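Local coordinates for OmpA family protein (Klebsiella pneumoniae subsp. pneumoniae, PDB 7RJJ) that probably binds peptidoglycan through this OmpA-like domain, which here holds D-alanine, at residues A[4-17]-A[107-119]. Residues are numbered along the deposited sequence; the frame is centred on the assembly and turned at random.
Sequences PDVIRLDSMSLFDT and ALNRRVEISLVPQ. With DAL (D-alanine), chain C.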
loop_
_atom_site.group_PDB
_atom_site.type_symbol
_atom_site.label_atom_id
_atom_site.label_comp_id
_atom_site.label_asym_id
_atom_site.label_seq_id
_atom_site.Cartn_x
_atom_site.Cartn_y
_atom_site.Cartn_z
ATOM N N PRO A 4 17.271 10.350 11.870
ATOM C CA PRO A 4 15.858 10.481 11.506
ATOM C C PRO A 4 15.624 10.017 10.062
ATOM O O PRO A 4 15.438 10.854 9.194
ATOM C CB PRO A 4 15.612 11.985 11.665
ATOM C CG PRO A 4 16.913 12.610 11.190
ATOM C CD PRO A 4 17.973 11.532 11.348
ATOM N N ASP A 5 15.647 8.701 9.843
ATOM C CA ASP A 5 15.476 8.147 8.477
ATOM C C ASP A 5 14.018 7.740 8.238
ATOM O O ASP A 5 13.314 7.404 9.213
ATOM C CB ASP A 5 16.385 6.934 8.242
ATOM C CG ASP A 5 17.869 7.252 8.184
ATOM O OD1 ASP A 5 18.243 8.416 8.453
ATOM O OD2 ASP A 5 18.646 6.330 7.865
ATOM N N VAL A 6 13.583 7.836 6.981
ATOM C CA VAL A 6 12.248 7.313 6.571
ATOM C C VAL A 6 12.295 5.802 6.804
ATOM O O VAL A 6 13.370 5.215 6.610
ATOM C CB VAL A 6 11.936 7.662 5.105
ATOM C CG1 VAL A 6 10.763 6.870 4.542
ATOM C CG2 VAL A 6 11.715 9.156 4.937
ATOM N N ILE A 7 11.205 5.218 7.288
ATOM C CA ILE A 7 11.162 3.747 7.539
ATOM C C ILE A 7 10.301 3.125 6.441
ATOM O O ILE A 7 9.157 3.536 6.302
ATOM C CB ILE A 7 10.614 3.435 8.947
ATOM C CG1 ILE A 7 11.421 4.133 10.044
ATOM C CG2 ILE A 7 10.516 1.932 9.183
ATOM C CD1 ILE A 7 12.895 3.804 10.042
ATOM N N ARG A 8 10.849 2.180 5.682
ATOM C CA ARG A 8 10.047 1.523 4.614
ATOM C C ARG A 8 9.558 0.181 5.150
ATOM O O ARG A 8 10.398 -0.597 5.631
ATOM C CB ARG A 8 10.874 1.408 3.330
ATOM C CG ARG A 8 11.150 2.772 2.720
ATOM C CD ARG A 8 12.129 2.819 1.573
ATOM N NE ARG A 8 12.215 4.209 1.133
ATOM C CZ ARG A 8 12.929 5.163 1.730
ATOM N NH1 ARG A 8 12.916 6.392 1.237
ATOM N NH2 ARG A 8 13.641 4.895 2.814
ATOM N N LEU A 9 8.244 -0.043 5.134
ATOM C CA LEU A 9 7.715 -1.338 5.617
ATOM C C LEU A 9 7.813 -2.339 4.468
ATOM O O LEU A 9 8.055 -1.901 3.354
ATOM C CB LEU A 9 6.279 -1.162 6.107
ATOM C CG LEU A 9 6.090 -0.069 7.157
ATOM C CD1 LEU A 9 4.681 -0.111 7.724
ATOM C CD2 LEU A 9 7.120 -0.197 8.264
ATOM N N ASP A 10 7.702 -3.635 4.749
ATOM C CA ASP A 10 7.779 -4.626 3.645
ATOM C C ASP A 10 6.569 -4.448 2.721
ATOM O O ASP A 10 5.496 -4.098 3.224
ATOM C CB ASP A 10 7.861 -6.056 4.179
ATOM C CG ASP A 10 9.188 -6.388 4.837
ATOM O OD1 ASP A 10 9.651 -5.587 5.667
ATOM O OD2 ASP A 10 9.776 -7.410 4.458
ATOM N N SER A 11 6.763 -4.691 1.420
ATOM C CA SER A 11 5.688 -4.620 0.396
ATOM C C SER A 11 4.584 -5.613 0.746
ATOM O O SER A 11 4.869 -6.654 1.333
ATOM C CB SER A 11 6.245 -4.932 -0.972
ATOM O OG SER A 11 5.258 -4.716 -1.968
HETATM N N MSE A 12 3.348 -5.312 0.336
HETATM C CA MSE A 12 2.200 -6.167 0.606
HETATM C C MSE A 12 1.419 -6.405 -0.688
HETATM O O MSE A 12 0.683 -5.530 -1.140
HETATM C CB MSE A 12 1.287 -5.524 1.661
HETATM C CG MSE A 12 1.842 -5.546 3.083
HETATM SE SE MSE A 12 0.572 -4.743 4.363
HETATM C CE MSE A 12 0.334 -2.975 3.568
ATOM N N SER A 13 1.618 -7.585 -1.294
ATOM C CA SER A 13 0.929 -7.983 -2.512
ATOM C C SER A 13 -0.416 -8.613 -2.122
ATOM O O SER A 13 -0.495 -9.871 -2.056
ATOM C CB SER A 13 1.800 -8.928 -3.307
ATOM O OG SER A 13 3.051 -8.312 -3.607
ATOM N N LEU A 14 -1.440 -7.778 -1.945
ATOM C CA LEU A 14 -2.764 -8.195 -1.397
ATOM C C LEU A 14 -3.883 -8.071 -2.432
ATOM O O LEU A 14 -5.054 -7.984 -1.982
ATOM C CB LEU A 14 -3.123 -7.259 -0.229
ATOM C CG LEU A 14 -2.049 -7.001 0.821
ATOM C CD1 LEU A 14 -2.536 -5.970 1.838
ATOM C CD2 LEU A 14 -1.632 -8.279 1.514
ATOM N N PHE A 15 -3.592 -8.112 -3.735
ATOM C CA PHE A 15 -4.695 -7.817 -4.690
ATOM C C PHE A 15 -4.709 -8.707 -5.933
ATOM O O PHE A 15 -3.633 -8.990 -6.514
ATOM C CB PHE A 15 -4.564 -6.374 -5.190
ATOM C CG PHE A 15 -4.454 -5.364 -4.085
ATOM C CD1 PHE A 15 -5.589 -4.919 -3.424
ATOM C CD2 PHE A 15 -3.216 -4.904 -3.669
ATOM C CE1 PHE A 15 -5.487 -4.020 -2.378
ATOM C CE2 PHE A 15 -3.115 -4.012 -2.620
ATOM C CZ PHE A 15 -4.253 -3.563 -1.983
ATOM N N ASP A 16 -5.936 -9.105 -6.314
ATOM C CA ASP A 16 -6.202 -9.859 -7.563
ATOM C C ASP A 16 -6.360 -8.831 -8.685
ATOM O O ASP A 16 -6.571 -7.619 -8.365
ATOM C CB ASP A 16 -7.449 -10.743 -7.457
ATOM C CG ASP A 16 -7.305 -11.958 -6.516
ATOM O OD1 ASP A 16 -6.214 -12.543 -6.402
ATOM O OD2 ASP A 16 -8.310 -12.243 -5.827
ATOM N N THR A 17 -6.246 -9.299 -9.930
ATOM C CA THR A 17 -6.347 -8.461 -11.152
ATOM C C THR A 17 -7.564 -7.532 -11.083
ATOM O O THR A 17 -8.642 -8.009 -10.698
ATOM C CB THR A 17 -6.414 -9.350 -12.401
ATOM O OG1 THR A 17 -5.229 -10.148 -12.405
ATOM C CG2 THR A 17 -6.531 -8.563 -13.689
ATOM N N ALA A 107 1.399 -10.863 -9.885
ATOM C CA ALA A 107 0.694 -10.841 -8.578
ATOM C C ALA A 107 1.524 -10.055 -7.563
ATOM O O ALA A 107 0.916 -9.338 -6.733
ATOM C CB ALA A 107 0.400 -12.236 -8.090
ATOM N N LEU A 108 2.855 -10.176 -7.635
ATOM C CA LEU A 108 3.733 -9.431 -6.694
ATOM C C LEU A 108 3.628 -7.925 -6.960
ATOM O O LEU A 108 3.680 -7.150 -5.975
ATOM C CB LEU A 108 5.183 -9.913 -6.838
ATOM C CG LEU A 108 5.520 -11.229 -6.136
ATOM C CD1 LEU A 108 6.896 -11.730 -6.549
ATOM C CD2 LEU A 108 5.440 -11.094 -4.623
ATOM N N ASN A 109 3.437 -7.531 -8.223
ATOM C CA ASN A 109 3.380 -6.089 -8.589
ATOM C C ASN A 109 2.077 -5.445 -8.092
ATOM O O ASN A 109 2.089 -4.211 -7.832
ATOM C CB ASN A 109 3.614 -5.893 -10.086
ATOM C CG ASN A 109 5.044 -6.181 -10.492
ATOM O OD1 ASN A 109 5.980 -5.918 -9.727
ATOM N ND2 ASN A 109 5.230 -6.694 -11.702
ATOM N N ARG A 110 0.990 -6.214 -8.012
ATOM C CA ARG A 110 -0.301 -5.697 -7.486
ATOM C C ARG A 110 -0.106 -5.546 -5.980
ATOM O O ARG A 110 -0.363 -6.520 -5.250
ATOM C CB ARG A 110 -1.437 -6.659 -7.856
ATOM C CG ARG A 110 -1.574 -6.892 -9.353
ATOM C CD ARG A 110 -2.812 -7.693 -9.721
ATOM N NE ARG A 110 -2.822 -9.072 -9.240
ATOM C CZ ARG A 110 -2.454 -10.146 -9.957
ATOM N NH1 ARG A 110 -2.015 -10.013 -11.193
ATOM N NH2 ARG A 110 -2.519 -11.354 -9.423
ATOM N N ARG A 111 0.301 -4.357 -5.525
ATOM C CA ARG A 111 0.671 -4.275 -4.100
ATOM C C ARG A 111 0.576 -2.852 -3.547
ATOM O O ARG A 111 0.314 -1.899 -4.308
ATOM C CB ARG A 111 2.132 -4.720 -4.016
ATOM C CG ARG A 111 3.093 -3.679 -4.571
ATOM C CD ARG A 111 4.488 -4.208 -4.830
ATOM N NE ARG A 111 5.428 -3.111 -5.036
ATOM C CZ ARG A 111 5.644 -2.503 -6.192
ATOM N NH1 ARG A 111 4.982 -2.870 -7.282
ATOM N NH2 ARG A 111 6.521 -1.515 -6.258
ATOM N N VAL A 112 0.806 -2.742 -2.246
ATOM C CA VAL A 112 0.898 -1.431 -1.551
ATOM C C VAL A 112 2.207 -1.425 -0.751
ATOM O O VAL A 112 2.575 -2.480 -0.195
ATOM C CB VAL A 112 -0.335 -1.166 -0.670
ATOM C CG1 VAL A 112 -0.041 -0.163 0.433
ATOM C CG2 VAL A 112 -1.538 -0.751 -1.502
ATOM N N GLU A 113 2.893 -0.285 -0.765
ATOM C CA GLU A 113 4.155 -0.024 -0.037
ATOM C C GLU A 113 3.860 1.079 0.986
ATOM O O GLU A 113 3.105 2.014 0.626
ATOM C CB GLU A 113 5.240 0.469 -1.000
ATOM C CG GLU A 113 5.585 -0.485 -2.132
ATOM C CD GLU A 113 6.435 -1.687 -1.764
ATOM O OE1 GLU A 113 6.778 -1.837 -0.556
ATOM O OE2 GLU A 113 6.788 -2.461 -2.695
ATOM N N ILE A 114 4.376 0.950 2.204
ATOM C CA ILE A 114 4.159 1.984 3.257
ATOM C C ILE A 114 5.522 2.539 3.679
ATOM O O ILE A 114 6.468 1.742 3.896
ATOM C CB ILE A 114 3.358 1.416 4.447
ATOM C CG1 ILE A 114 1.956 0.976 4.015
ATOM C CG2 ILE A 114 3.292 2.422 5.589
ATOM C CD1 ILE A 114 1.167 0.256 5.084
ATOM N N SER A 115 5.625 3.867 3.722
ATOM C CA SER A 115 6.856 4.535 4.204
ATOM C C SER A 115 6.463 5.423 5.385
ATOM O O SER A 115 5.431 6.119 5.260
ATOM C CB SER A 115 7.511 5.341 3.128
ATOM O OG SER A 115 7.892 4.523 2.038
ATOM N N LEU A 116 7.212 5.367 6.486
ATOM C CA LEU A 116 6.902 6.231 7.663
ATOM C C LEU A 116 7.864 7.428 7.626
ATOM O O LEU A 116 9.086 7.221 7.583
ATOM C CB LEU A 116 6.998 5.401 8.941
ATOM C CG LEU A 116 6.235 4.074 8.911
ATOM C CD1 LEU A 116 6.425 3.302 10.207
ATOM C CD2 LEU A 116 4.759 4.294 8.640
ATOM N N VAL A 117 7.307 8.639 7.581
ATOM C CA VAL A 117 8.123 9.870 7.404
ATOM C C VAL A 117 8.037 10.703 8.679
ATOM O O VAL A 117 6.969 11.166 9.056
ATOM C CB VAL A 117 7.644 10.649 6.166
ATOM C CG1 VAL A 117 8.482 11.883 5.926
ATOM C CG2 VAL A 117 7.612 9.757 4.930
ATOM N N PRO A 118 9.153 10.868 9.412
ATOM C CA PRO A 118 9.130 11.631 10.659
ATOM C C PRO A 118 9.122 13.163 10.516
ATOM O O PRO A 118 8.606 13.813 11.422
ATOM C CB PRO A 118 10.428 11.177 11.348
ATOM C CG PRO A 118 11.361 10.838 10.204
ATOM C CD PRO A 118 10.466 10.276 9.120
ATOM N N GLN A 119 9.627 13.702 9.395
ATOM C CA GLN A 119 9.750 15.184 9.242
ATOM C C GLN A 119 8.384 15.864 9.079
ATOM O O GLN A 119 8.326 17.091 9.265
ATOM C CB GLN A 119 10.619 15.566 8.039
ATOM C CG GLN A 119 12.018 14.964 8.044
ATOM C CD GLN A 119 12.069 13.527 7.586
ATOM O OE1 GLN A 119 11.082 12.946 7.133
ATOM N NE2 GLN A 119 13.252 12.945 7.663
HETATM N N DAL C . -3.022 -4.000 -14.146
HETATM C CA DAL C . -3.972 -4.972 -13.526
HETATM C CB DAL C . -5.383 -4.652 -13.948
HETATM C C DAL C . -3.816 -4.952 -11.999
HETATM O O DAL C . -4.680 -5.439 -11.272
HETATM O OXT DAL C . -2.818 -4.475 -11.451
HETATM O O HOH W 1 15.622 10.902 6.472
HETATM O O HOH W 2 3.586 -2.093 3.103
HETATM O O HOH W 3 -1.344 -9.531 -5.151
HETATM O O HOH W 4 -3.780 -12.285 -6.964
#
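Arg110 reaches back along Phe15 and Thr17 beside the bound D-alanine. Its NE donates to Phe15 O at 2.8 Å, with the carbonyl oxygen in the guanidinium plane. Thr17 OG1 lies over one face of that group, and Ala107 CA lies over the opposite face. Bent at chi3 (-66°), the chain turns NE toward Phe15 O. Arg110 CD lies 3.3 Å from O of D-alanine, while NH1 forms a salt bridge with Asp52, another pocket residue. Water 4 sits at the guanidinium edge and links NH2 to Asp16 OD1. The Phe15 ring turns its edge to Arg110 O and Arg111 CA, and Val112 CG2 approaches it obliquely.

Ser13 OG donates to Leu108 O at 2.7 Å, tying the loop to the last turn of helix 103-109. Next to it, Arg111 NE meets Glu113 OE2 in a salt bridge, on the anti side of the carboxylate, at 2.8 Å and nearly straight (171°). Ser11 OG lies at the edge of the same guanidinium and near Glu113 OE2, in what is at most a weak bond.

Leu9, Met12, Val112, Ile114 and Leu116 gather on the other side of the strand. The methyl CE of selenomethionine Met12 meets Ile114 CD1 at 3.7 Å. Leu9 lays CD1 obliquely against Ile114 CG2 at 3.6 Å, and its CD2 meets Leu116 CD1 at about a right angle.

A short antiparallel ladder at Ile7-Leu116 and Arg8-Ser115, and a single bridge at Met12-Val112, join the backbones; the register shifts by one between them. The contact closes one edge of the OmpA-like domain's mixed sheet and lines its D-alanine pocket with Thr17 and Arg110. Outer strand 7-8 pairs with 112-117, which strand 43-49 flanks on its other side. Helix 27-38 packs on Leu9, Met12 and Leu14. Val71 of helix 57-77 touches Met12 and Val112, and its Arg67 touches Phe15 and Arg110.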